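Local atomic coordinates of polyhedrin (Simulium ubiquitum cypovirus, PDB entry 5A9A), a protein that forms the crystalline matrix of polyhedra, the microcrystalline occlusion bodies of an insect virus, which probably protect embedded virions outside the host. Residues A[45-59]-A[197-211]. Numbering follows the deposited sequence.
Sequences GSYRLIDYNAPEFIN and NNIIIRNNPLYLDNE
Over one face of the F57 ring lies the amide of N198, its ND2 3.1 Å above the plane and over the centre, while CG of N59 sits at the ring edge, in plane. N198, its CG swung away from the backbone nitrogen (chi1 -154°), reaches the E56-F57 backbone, where the loop enters strand 57-62: OD1 accepts from F57 N (2.8 Å) and E56 N, both on the same face of the amide, and ND2 returns a bond to F57 O within the amide plane. On the Y207 ring, R48 CG makes a CH-pi contact 4.3 Å from the centroid. The R202 guanidinium carries I50 CG2 over one face; water 1 at its edge also accepts from R48 NH1, while R48 NH2 bonds D66 O. Strand 201-208, outermost within this chain in a six-stranded antiparallel sheet, exemplifies an interrupted ladder: hydrogen-bonded pairs Y47-L208 and L49-L206, then N53-I201 one residue out of step, hold it to 47-54, and side chains add to this. At the break, water 3 links L49 O, D51 N and N204 O. Beyond it, Y52 stands alongside R202, planes 83° apart, with a weak bond from R202 NE to Y52 OH (3.3 Å). N204 ND2 bonds E83, and N197 OD1 bonds W140, of the second subunit.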
ATOM      1  N   GLY A  45     -23.265   3.007 -18.819  1.00 17.47           N
ATOM      2  CA  GLY A  45     -23.263   1.671 -19.387  1.00 18.46           C
ATOM      3  C   GLY A  45     -21.874   1.134 -19.685  1.00 18.20           C
ATOM      4  O   GLY A  45     -21.733   0.066 -20.284  1.00 16.97           O
ATOM      5  N   SER A  46     -20.846   1.868 -19.271  1.00 15.35           N
ATOM      6  CA  SER A  46     -19.470   1.460 -19.534  1.00 15.93           C
ATOM      7  C   SER A  46     -18.799   0.946 -18.266  1.00 16.20           C
ATOM      8  O   SER A  46     -19.374   1.008 -17.180  1.00 13.85           O
ATOM      9  CB  SER A  46     -18.667   2.618 -20.126  1.00 17.62           C
ATOM     10  OG  SER A  46     -19.181   2.982 -21.396  1.00 17.62           O
ATOM     11  N   TYR A  47     -17.575   0.449 -18.418  1.00 15.66           N
ATOM     12  CA  TYR A  47     -16.897  -0.260 -17.343  1.00 16.31           C
ATOM     13  C   TYR A  47     -15.566   0.371 -16.958  1.00 14.97           C
ATOM     14  O   TYR A  47     -14.908   1.017 -17.769  1.00 14.16           O
ATOM     15  CB  TYR A  47     -16.656  -1.712 -17.765  1.00 14.53           C
ATOM     16  CG  TYR A  47     -17.908  -2.410 -18.238  1.00 16.86           C
ATOM     17  CD1 TYR A  47     -18.307  -2.332 -19.565  1.00 16.96           C
ATOM     18  CD2 TYR A  47     -18.697  -3.136 -17.356  1.00 17.51           C
ATOM     19  CE1 TYR A  47     -19.452  -2.963 -20.001  1.00 17.72           C
ATOM     20  CE2 TYR A  47     -19.844  -3.768 -17.782  1.00 17.52           C
ATOM     21  CZ  TYR A  47     -20.217  -3.680 -19.107  1.00 19.87           C
ATOM     22  OH  TYR A  47     -21.364  -4.309 -19.538  1.00 21.88           O
ATOM     23  N   ARG A  48     -15.183   0.171 -15.702  1.00 15.69           N
ATOM     24  CA  ARG A  48     -13.842   0.490 -15.239  1.00 15.13           C
ATOM     25  C   ARG A  48     -13.276  -0.759 -14.584  1.00 16.25           C
ATOM     26  O   ARG A  48     -13.840  -1.263 -13.614  1.00 15.54           O
ATOM     27  CB  ARG A  48     -13.869   1.650 -14.245  1.00 15.92           C
ATOM     28  CG  ARG A  48     -12.491   2.147 -13.844  1.00 18.32           C
ATOM     29  CD  ARG A  48     -12.583   3.331 -12.896  1.00 18.09           C
ATOM     30  NE  ARG A  48     -13.263   2.982 -11.651  1.00 16.90           N
ATOM     31  CZ  ARG A  48     -12.751   3.146 -10.434  1.00 19.01           C
ATOM     32  NH1 ARG A  48     -11.548   3.688 -10.271  1.00 18.08           N
ATOM     33  NH2 ARG A  48     -13.456   2.790  -9.369  1.00 17.87           N
ATOM     34  N   LEU A  49     -12.169  -1.259 -15.124  1.00 14.32           N
ATOM     35  CA  LEU A  49     -11.624  -2.545 -14.704  1.00 16.15           C
ATOM     36  C   LEU A  49     -10.272  -2.381 -14.025  1.00 16.14           C
ATOM     37  O   LEU A  49      -9.360  -1.762 -14.572  1.00 16.17           O
ATOM     38  CB  LEU A  49     -11.499  -3.477 -15.913  1.00 14.92           C
ATOM     39  CG  LEU A  49     -11.098  -4.929 -15.635  1.00 15.62           C
ATOM     40  CD1 LEU A  49     -11.620  -5.837 -16.735  1.00 18.64           C
ATOM     41  CD2 LEU A  49      -9.590  -5.070 -15.489  1.00 13.27           C
ATOM     42  N   ILE A  50     -10.145  -2.946 -12.829  1.00 19.17           N
ATOM     43  CA  ILE A  50      -8.887  -2.896 -12.096  1.00 18.90           C
ATOM     44  C   ILE A  50      -8.302  -4.294 -11.958  1.00 17.78           C
ATOM     45  O   ILE A  50      -8.906  -5.181 -11.356  1.00 15.57           O
ATOM     46  CB  ILE A  50      -9.056  -2.257 -10.711  1.00 19.34           C
ATOM     47  CG1 ILE A  50      -9.704  -0.876 -10.848  1.00 18.98           C
ATOM     48  CG2 ILE A  50      -7.711  -2.139 -10.014  1.00 17.74           C
ATOM     49  CD1 ILE A  50     -11.219  -0.908 -10.855  1.00 16.83           C
ATOM     50  N   ASP A  51      -7.110  -4.468 -12.516  1.00 17.46           N
ATOM     51  CA  ASP A  51      -6.482  -5.776 -12.638  1.00 17.84           C
ATOM     52  C   ASP A  51      -5.436  -5.994 -11.546  1.00 18.55           C
ATOM     53  O   ASP A  51      -4.469  -5.240 -11.443  1.00 15.58           O
ATOM     54  CB  ASP A  51      -5.848  -5.893 -14.027  1.00 19.33           C
ATOM     55  CG  ASP A  51      -5.011  -7.147 -14.192  1.00 25.23           C
ATOM     56  OD1 ASP A  51      -5.332  -8.168 -13.555  1.00 26.63           O
ATOM     57  OD2 ASP A  51      -4.028  -7.110 -14.965  1.00 30.60           O
ATOM     58  N   TYR A  52      -5.639  -7.032 -10.737  1.00 16.80           N
ATOM     59  CA  TYR A  52      -4.734  -7.354  -9.636  1.00 16.01           C
ATOM     60  C   TYR A  52      -4.010  -8.669  -9.896  1.00 15.87           C
ATOM     61  O   TYR A  52      -4.575  -9.590 -10.489  1.00 15.65           O
ATOM     62  CB  TYR A  52      -5.505  -7.514  -8.321  1.00 15.95           C
ATOM     63  CG  TYR A  52      -6.084  -6.250  -7.721  1.00 15.82           C
ATOM     64  CD1 TYR A  52      -7.328  -5.778  -8.112  1.00 19.22           C
ATOM     65  CD2 TYR A  52      -5.404  -5.557  -6.726  1.00 17.26           C
ATOM     66  CE1 TYR A  52      -7.868  -4.631  -7.552  1.00 19.55           C
ATOM     67  CE2 TYR A  52      -5.934  -4.413  -6.161  1.00 18.18           C
ATOM     68  CZ  TYR A  52      -7.167  -3.956  -6.577  1.00 22.85           C
ATOM     69  OH  TYR A  52      -7.699  -2.819  -6.013  1.00 27.36           O
ATOM     70  N   ASN A  53      -2.766  -8.765  -9.441  1.00 15.17           N
ATOM     71  CA  ASN A  53      -2.080 -10.053  -9.404  1.00 14.42           C
ATOM     72  C   ASN A  53      -1.142 -10.160  -8.204  1.00 14.84           C
ATOM     73  O   ASN A  53      -0.579  -9.164  -7.745  1.00 13.80           O
ATOM     74  CB  ASN A  53      -1.332 -10.331 -10.719  1.00 14.29           C
ATOM     75  CG  ASN A  53       0.042  -9.676 -10.773  1.00 15.87           C
ATOM     76  OD1 ASN A  53       0.946 -10.033 -10.018  1.00 15.42           O
ATOM     77  ND2 ASN A  53       0.210  -8.735 -11.690  1.00 14.60           N
ATOM     78  N   ALA A  54      -1.000 -11.375  -7.684  1.00 13.81           N
ATOM     79  CA  ALA A  54      -0.100 -11.641  -6.567  1.00 16.06           C
ATOM     80  C   ALA A  54       0.110 -13.146  -6.432  1.00 16.06           C
ATOM     81  O   ALA A  54      -0.731 -13.935  -6.862  1.00 14.96           O
ATOM     82  CB  ALA A  54      -0.657 -11.067  -5.280  1.00 15.62           C
ATOM     83  N   PRO A  55       1.249 -13.551  -5.855  1.00 15.95           N
ATOM     84  CA  PRO A  55       1.559 -14.979  -5.725  1.00 17.44           C
ATOM     85  C   PRO A  55       1.103 -15.619  -4.411  1.00 20.45           C
ATOM     86  O   PRO A  55       1.014 -16.846  -4.359  1.00 18.92           O
ATOM     87  CB  PRO A  55       3.083 -15.005  -5.832  1.00 16.61           C
ATOM     88  CG  PRO A  55       3.513 -13.705  -5.242  1.00 17.05           C
ATOM     89  CD  PRO A  55       2.410 -12.706  -5.528  1.00 15.51           C
ATOM     90  N   GLU A  56       0.822 -14.826  -3.376  1.00 17.43           N
ATOM     91  CA  GLU A  56       0.380 -15.391  -2.099  1.00 17.76           C
ATOM     92  C   GLU A  56      -1.099 -15.100  -1.825  1.00 17.56           C
ATOM     93  O   GLU A  56      -1.882 -16.014  -1.574  1.00 16.62           O
ATOM     94  CB  GLU A  56       1.237 -14.874  -0.941  1.00 17.87           C
ATOM     95  CG  GLU A  56       2.725 -14.794  -1.242  1.00 16.63           C
ATOM     96  CD  GLU A  56       3.288 -16.093  -1.788  1.00 18.94           C
ATOM     97  OE1 GLU A  56       2.709 -17.167  -1.515  1.00 18.07           O
ATOM     98  OE2 GLU A  56       4.314 -16.036  -2.496  1.00 18.69           O
ATOM     99  N   PHE A  57      -1.476 -13.828  -1.861  1.00 16.26           N
ATOM    100  CA  PHE A  57      -2.878 -13.451  -1.687  1.00 17.03           C
ATOM    101  C   PHE A  57      -3.159 -12.062  -2.235  1.00 15.90           C
ATOM    102  O   PHE A  57      -2.330 -11.163  -2.124  1.00 15.94           O
ATOM    103  CB  PHE A  57      -3.294 -13.524  -0.209  1.00 16.49           C
ATOM    104  CG  PHE A  57      -2.468 -12.664   0.703  1.00 16.41           C
ATOM    105  CD1 PHE A  57      -2.824 -11.346   0.947  1.00 17.03           C
ATOM    106  CD2 PHE A  57      -1.348 -13.178   1.334  1.00 16.19           C
ATOM    107  CE1 PHE A  57      -2.065 -10.552   1.793  1.00 17.85           C
ATOM    108  CE2 PHE A  57      -0.587 -12.393   2.183  1.00 15.56           C
ATOM    109  CZ  PHE A  57      -0.945 -11.079   2.412  1.00 15.24           C
ATOM    110  N   ILE A  58      -4.334 -11.900  -2.838  1.00 16.16           N
ATOM    111  CA  ILE A  58      -4.789 -10.593  -3.290  1.00 17.00           C
ATOM    112  C   ILE A  58      -5.844 -10.059  -2.339  1.00 17.07           C
ATOM    113  O   ILE A  58      -6.993 -10.496  -2.365  1.00 17.01           O
ATOM    114  CB  ILE A  58      -5.413 -10.645  -4.695  1.00 17.21           C
ATOM    115  CG1 ILE A  58      -4.382 -11.100  -5.728  1.00 14.09           C
ATOM    116  CG2 ILE A  58      -5.961  -9.273  -5.075  1.00 15.01           C
ATOM    117  CD1 ILE A  58      -4.980 -11.396  -7.087  1.00 14.20           C
ATOM    118  N   ASN A  59      -5.446  -9.123  -1.487  1.00 16.17           N
ATOM    119  CA  ASN A  59      -6.410  -8.367  -0.711  1.00 18.89           C
ATOM    120  C   ASN A  59      -6.243  -6.885  -1.004  1.00 20.78           C
ATOM    121  O   ASN A  59      -5.275  -6.469  -1.641  1.00 18.66           O
ATOM    122  CB  ASN A  59      -6.286  -8.657   0.790  1.00 18.52           C
ATOM    123  CG  ASN A  59      -4.960  -8.217   1.369  1.00 19.55           C
ATOM    124  OD1 ASN A  59      -4.181  -7.522   0.719  1.00 19.23           O
ATOM    125  ND2 ASN A  59      -4.702  -8.615   2.612  1.00 17.88           N
ATOM    126  N   ASN A 197       7.350 -11.933  -0.912  1.00 16.00           N
ATOM    127  CA  ASN A 197       6.951 -12.183  -2.294  1.00 16.00           C
ATOM    128  C   ASN A 197       5.586 -11.598  -2.631  1.00 15.83           C
ATOM    129  O   ASN A 197       5.278 -11.370  -3.801  1.00 15.30           O
ATOM    130  CB  ASN A 197       6.935 -13.684  -2.591  1.00 18.44           C
ATOM    131  CG  ASN A 197       8.272 -14.198  -3.088  1.00 16.48           C
ATOM    132  OD1 ASN A 197       9.271 -13.479  -3.083  1.00 17.82           O
ATOM    133  ND2 ASN A 197       8.296 -15.451  -3.523  1.00 18.71           N
ATOM    134  N   ASN A 198       4.759 -11.361  -1.619  1.00 15.46           N
ATOM    135  CA  ASN A 198       3.403 -10.906  -1.886  1.00 16.25           C
ATOM    136  C   ASN A 198       3.351  -9.406  -2.141  1.00 16.53           C
ATOM    137  O   ASN A 198       2.968  -8.618  -1.278  1.00 17.13           O
ATOM    138  CB  ASN A 198       2.435 -11.310  -0.773  1.00 16.07           C
ATOM    139  CG  ASN A 198       1.010 -11.425  -1.273  1.00 16.80           C
ATOM    140  OD1 ASN A 198       0.730 -12.208  -2.184  1.00 16.18           O
ATOM    141  ND2 ASN A 198       0.101 -10.643  -0.693  1.00 16.76           N
ATOM    142  N   ILE A 199       3.766  -9.037  -3.346  1.00 16.04           N
ATOM    143  CA  ILE A 199       3.633  -7.680  -3.841  1.00 17.73           C
ATOM    144  C   ILE A 199       2.346  -7.625  -4.654  1.00 17.99           C
ATOM    145  O   ILE A 199       2.304  -8.069  -5.802  1.00 15.98           O
ATOM    146  CB  ILE A 199       4.830  -7.303  -4.726  1.00 18.29           C
ATOM    147  CG1 ILE A 199       6.136  -7.558  -3.972  1.00 16.92           C
ATOM    148  CG2 ILE A 199       4.738  -5.850  -5.162  1.00 17.29           C
ATOM    149  CD1 ILE A 199       7.367  -7.532  -4.847  1.00 18.01           C
ATOM    150  N   ILE A 200       1.293  -7.101  -4.040  1.00 16.20           N
ATOM    151  CA  ILE A 200      -0.024  -7.082  -4.659  1.00 16.37           C
ATOM    152  C   ILE A 200      -0.088  -5.968  -5.700  1.00 17.25           C
ATOM    153  O   ILE A 200      -0.145  -4.786  -5.361  1.00 15.81           O
ATOM    154  CB  ILE A 200      -1.128  -6.886  -3.603  1.00 16.56           C
ATOM    155  CG1 ILE A 200      -0.996  -7.949  -2.507  1.00 16.83           C
ATOM    156  CG2 ILE A 200      -2.505  -6.960  -4.244  1.00 17.46           C
ATOM    157  CD1 ILE A 200      -1.809  -7.655  -1.264  1.00 19.41           C
ATOM    158  N   ILE A 201      -0.058  -6.354  -6.971  1.00 15.30           N
ATOM    159  CA  ILE A 201      -0.094  -5.386  -8.056  1.00 15.51           C
ATOM    160  C   ILE A 201      -1.507  -4.862  -8.268  1.00 16.36           C
ATOM    161  O   ILE A 201      -2.436  -5.632  -8.503  1.00 15.32           O
ATOM    162  CB  ILE A 201       0.389  -5.996  -9.390  1.00 15.58           C
ATOM    163  CG1 ILE A 201       1.755  -6.668  -9.223  1.00 16.63           C
ATOM    164  CG2 ILE A 201       0.455  -4.922 -10.473  1.00 15.26           C
ATOM    165  CD1 ILE A 201       2.859  -5.722  -8.798  1.00 16.10           C
ATOM    166  N   ARG A 202      -1.663  -3.547  -8.173  1.00 15.33           N
ATOM    167  CA  ARG A 202      -2.898  -2.888  -8.574  1.00 16.03           C
ATOM    168  C   ARG A 202      -2.615  -2.111  -9.846  1.00 16.29           C
ATOM    169  O   ARG A 202      -2.084  -1.000  -9.797  1.00 16.44           O
ATOM    170  CB  ARG A 202      -3.388  -1.939  -7.477  1.00 19.34           C
ATOM    171  CG  ARG A 202      -4.784  -1.355  -7.709  1.00 23.84           C
ATOM    172  CD  ARG A 202      -5.090  -0.288  -6.661  1.00 23.48           C
ATOM    173  NE  ARG A 202      -6.473   0.185  -6.687  1.00 23.22           N
ATOM    174  CZ  ARG A 202      -6.905   1.227  -7.395  1.00 24.11           C
ATOM    175  NH1 ARG A 202      -6.068   1.919  -8.158  1.00 18.87           N
ATOM    176  NH2 ARG A 202      -8.180   1.585  -7.335  1.00 21.16           N
ATOM    177  N   ASN A 203      -2.943  -2.707 -10.989  1.00 14.13           N
ATOM    178  CA  ASN A 203      -2.749  -2.043 -12.271  1.00 16.06           C
ATOM    179  C   ASN A 203      -3.700  -0.859 -12.389  1.00 15.97           C
ATOM    180  O   ASN A 203      -4.769  -0.848 -11.774  1.00 16.91           O
ATOM    181  CB  ASN A 203      -2.969  -3.023 -13.426  1.00 16.12           C
ATOM    182  CG  ASN A 203      -1.864  -4.064 -13.530  1.00 19.44           C
ATOM    183  OD1 ASN A 203      -2.122  -5.269 -13.503  1.00 20.96           O
ATOM    184  ND2 ASN A 203      -0.626  -3.601 -13.648  1.00 16.65           N
ATOM    185  N   ASN A 204      -3.309   0.144 -13.169  1.00 14.83           N
ATOM    186  CA  ASN A 204      -4.137   1.332 -13.338  1.00 15.68           C
ATOM    187  C   ASN A 204      -5.504   0.948 -13.884  1.00 16.68           C
ATOM    188  O   ASN A 204      -5.604   0.070 -14.742  1.00 15.07           O
ATOM    189  CB  ASN A 204      -3.465   2.318 -14.292  1.00 16.73           C
ATOM    190  CG  ASN A 204      -3.968   3.733 -14.114  1.00 19.42           C
ATOM    191  OD1 ASN A 204      -4.067   4.228 -12.992  1.00 18.36           O
ATOM    192  ND2 ASN A 204      -4.300   4.391 -15.219  1.00 20.05           N
ATOM    193  N   PRO A 205      -6.571   1.595 -13.388  1.00 16.95           N
ATOM    194  CA  PRO A 205      -7.900   1.247 -13.899  1.00 17.09           C
ATOM    195  C   PRO A 205      -8.009   1.426 -15.408  1.00 17.05           C
ATOM    196  O   PRO A 205      -7.518   2.417 -15.952  1.00 17.46           O
ATOM    197  CB  PRO A 205      -8.823   2.232 -13.174  1.00 19.68           C
ATOM    198  CG  PRO A 205      -8.098   2.575 -11.925  1.00 20.83           C
ATOM    199  CD  PRO A 205      -6.641   2.584 -12.300  1.00 18.20           C
ATOM    200  N   LEU A 206      -8.646   0.469 -16.070  1.00 16.47           N
ATOM    201  CA  LEU A 206      -8.887   0.553 -17.507  1.00 17.08           C
ATOM    202  C   LEU A 206     -10.335   0.924 -17.772  1.00 16.42           C
ATOM    203  O   LEU A 206     -11.233   0.522 -17.033  1.00 15.55           O
ATOM    204  CB  LEU A 206      -8.575  -0.779 -18.186  1.00 14.89           C
ATOM    205  CG  LEU A 206      -7.102  -1.185 -18.247  1.00 18.03           C
ATOM    206  CD1 LEU A 206      -6.977  -2.649 -18.634  1.00 16.15           C
ATOM    207  CD2 LEU A 206      -6.345  -0.299 -19.223  1.00 16.47           C
ATOM    208  N   TYR A 207     -10.558   1.689 -18.835  1.00 15.71           N
ATOM    209  CA  TYR A 207     -11.902   2.095 -19.210  1.00 18.05           C
ATOM    210  C   TYR A 207     -12.336   1.392 -20.488  1.00 17.26           C
ATOM    211  O   TYR A 207     -11.713   1.543 -21.539  1.00 17.10           O
ATOM    212  CB  TYR A 207     -11.969   3.615 -19.363  1.00 21.21           C
ATOM    213  CG  TYR A 207     -11.722   4.338 -18.062  1.00 21.48           C
ATOM    214  CD1 TYR A 207     -10.432   4.660 -17.659  1.00 22.88           C
ATOM    215  CD2 TYR A 207     -12.775   4.681 -17.225  1.00 20.57           C
ATOM    216  CE1 TYR A 207     -10.199   5.309 -16.460  1.00 24.81           C
ATOM    217  CE2 TYR A 207     -12.553   5.329 -16.028  1.00 23.07           C
ATOM    218  CZ  TYR A 207     -11.264   5.643 -15.649  1.00 25.40           C
ATOM    219  OH  TYR A 207     -11.045   6.292 -14.455  1.00 22.86           O
ATOM    220  N   LEU A 208     -13.404   0.608 -20.378  1.00 15.74           N
ATOM    221  CA  LEU A 208     -13.918  -0.169 -21.499  1.00 16.71           C
ATOM    222  C   LEU A 208     -15.331   0.305 -21.837  1.00 17.90           C
ATOM    223  O   LEU A 208     -16.205   0.346 -20.970  1.00 16.63           O
ATOM    224  CB  LEU A 208     -13.910  -1.665 -21.159  1.00 15.72           C
ATOM    225  CG  LEU A 208     -12.551  -2.277 -20.790  1.00 16.67           C
ATOM    226  CD1 LEU A 208     -12.227  -2.085 -19.313  1.00 15.01           C
ATOM    227  CD2 LEU A 208     -12.516  -3.760 -21.136  1.00 17.12           C
ATOM    228  N   ASP A 209     -15.549   0.659 -23.100  1.00 16.15           N
ATOM    229  CA  ASP A 209     -16.789   1.313 -23.519  1.00 17.33           C
ATOM    230  C   ASP A 209     -18.038   0.450 -23.348  1.00 18.22           C
ATOM    231  O   ASP A 209     -19.078   0.933 -22.900  1.00 15.91           O
ATOM    232  CB  ASP A 209     -16.698   1.741 -24.984  1.00 17.68           C
ATOM    233  CG  ASP A 209     -15.746   2.898 -25.199  1.00 21.45           C
ATOM    234  OD1 ASP A 209     -15.284   3.493 -24.204  1.00 22.58           O
ATOM    235  OD2 ASP A 209     -15.474   3.218 -26.374  1.00 18.93           O
ATOM    236  N   ASN A 210     -17.936  -0.822 -23.720  1.00 16.58           N
ATOM    237  CA  ASN A 210     -19.110  -1.684 -23.798  1.00 17.70           C
ATOM    238  C   ASN A 210     -18.772  -3.132 -23.463  1.00 16.74           C
ATOM    239  O   ASN A 210     -17.606  -3.478 -23.276  1.00 15.87           O
ATOM    240  CB  ASN A 210     -19.718  -1.600 -25.197  1.00 17.96           C
ATOM    241  CG  ASN A 210     -18.769  -2.088 -26.270  1.00 18.70           C
ATOM    242  OD1 ASN A 210     -18.624  -3.290 -26.479  1.00 18.52           O
ATOM    243  ND2 ASN A 210     -18.113  -1.153 -26.955  1.00 16.80           N
ATOM    244  N   GLU A 211     -19.789  -3.983 -23.393  1.00 17.43           N
ATOM    245  CA  GLU A 211     -19.578  -5.355 -22.936  1.00 18.36           C
ATOM    246  C   GLU A 211     -18.856  -6.215 -23.970  1.00 17.45           C
ATOM    247  O   GLU A 211     -18.205  -7.196 -23.617  1.00 16.57           O
ATOM    248  CB  GLU A 211     -20.897  -6.018 -22.538  1.00 20.84           C
ATOM    249  CG  GLU A 211     -20.686  -7.373 -21.877  1.00 23.78           C
ATOM    250  CD  GLU A 211     -21.961  -7.974 -21.314  1.00 22.67           C
ATOM    251  OE1 GLU A 211     -23.058  -7.621 -21.794  1.00 22.98           O
ATOM    252  OE2 GLU A 211     -21.857  -8.801 -20.386  1.00 19.65           O
TER
HETATM  253  O   HOH W   1     -10.070   3.694  -7.961  1.00 21.79           O
HETATM  254  O   HOH W   2     -10.001   5.496 -12.385  1.00 28.38           O
HETATM  255  O   HOH W   3      -6.320  -2.473 -14.566  1.00 12.96           O
HETATM  256  O   HOH W   4       2.718  -9.998  -7.872  1.00 15.34           O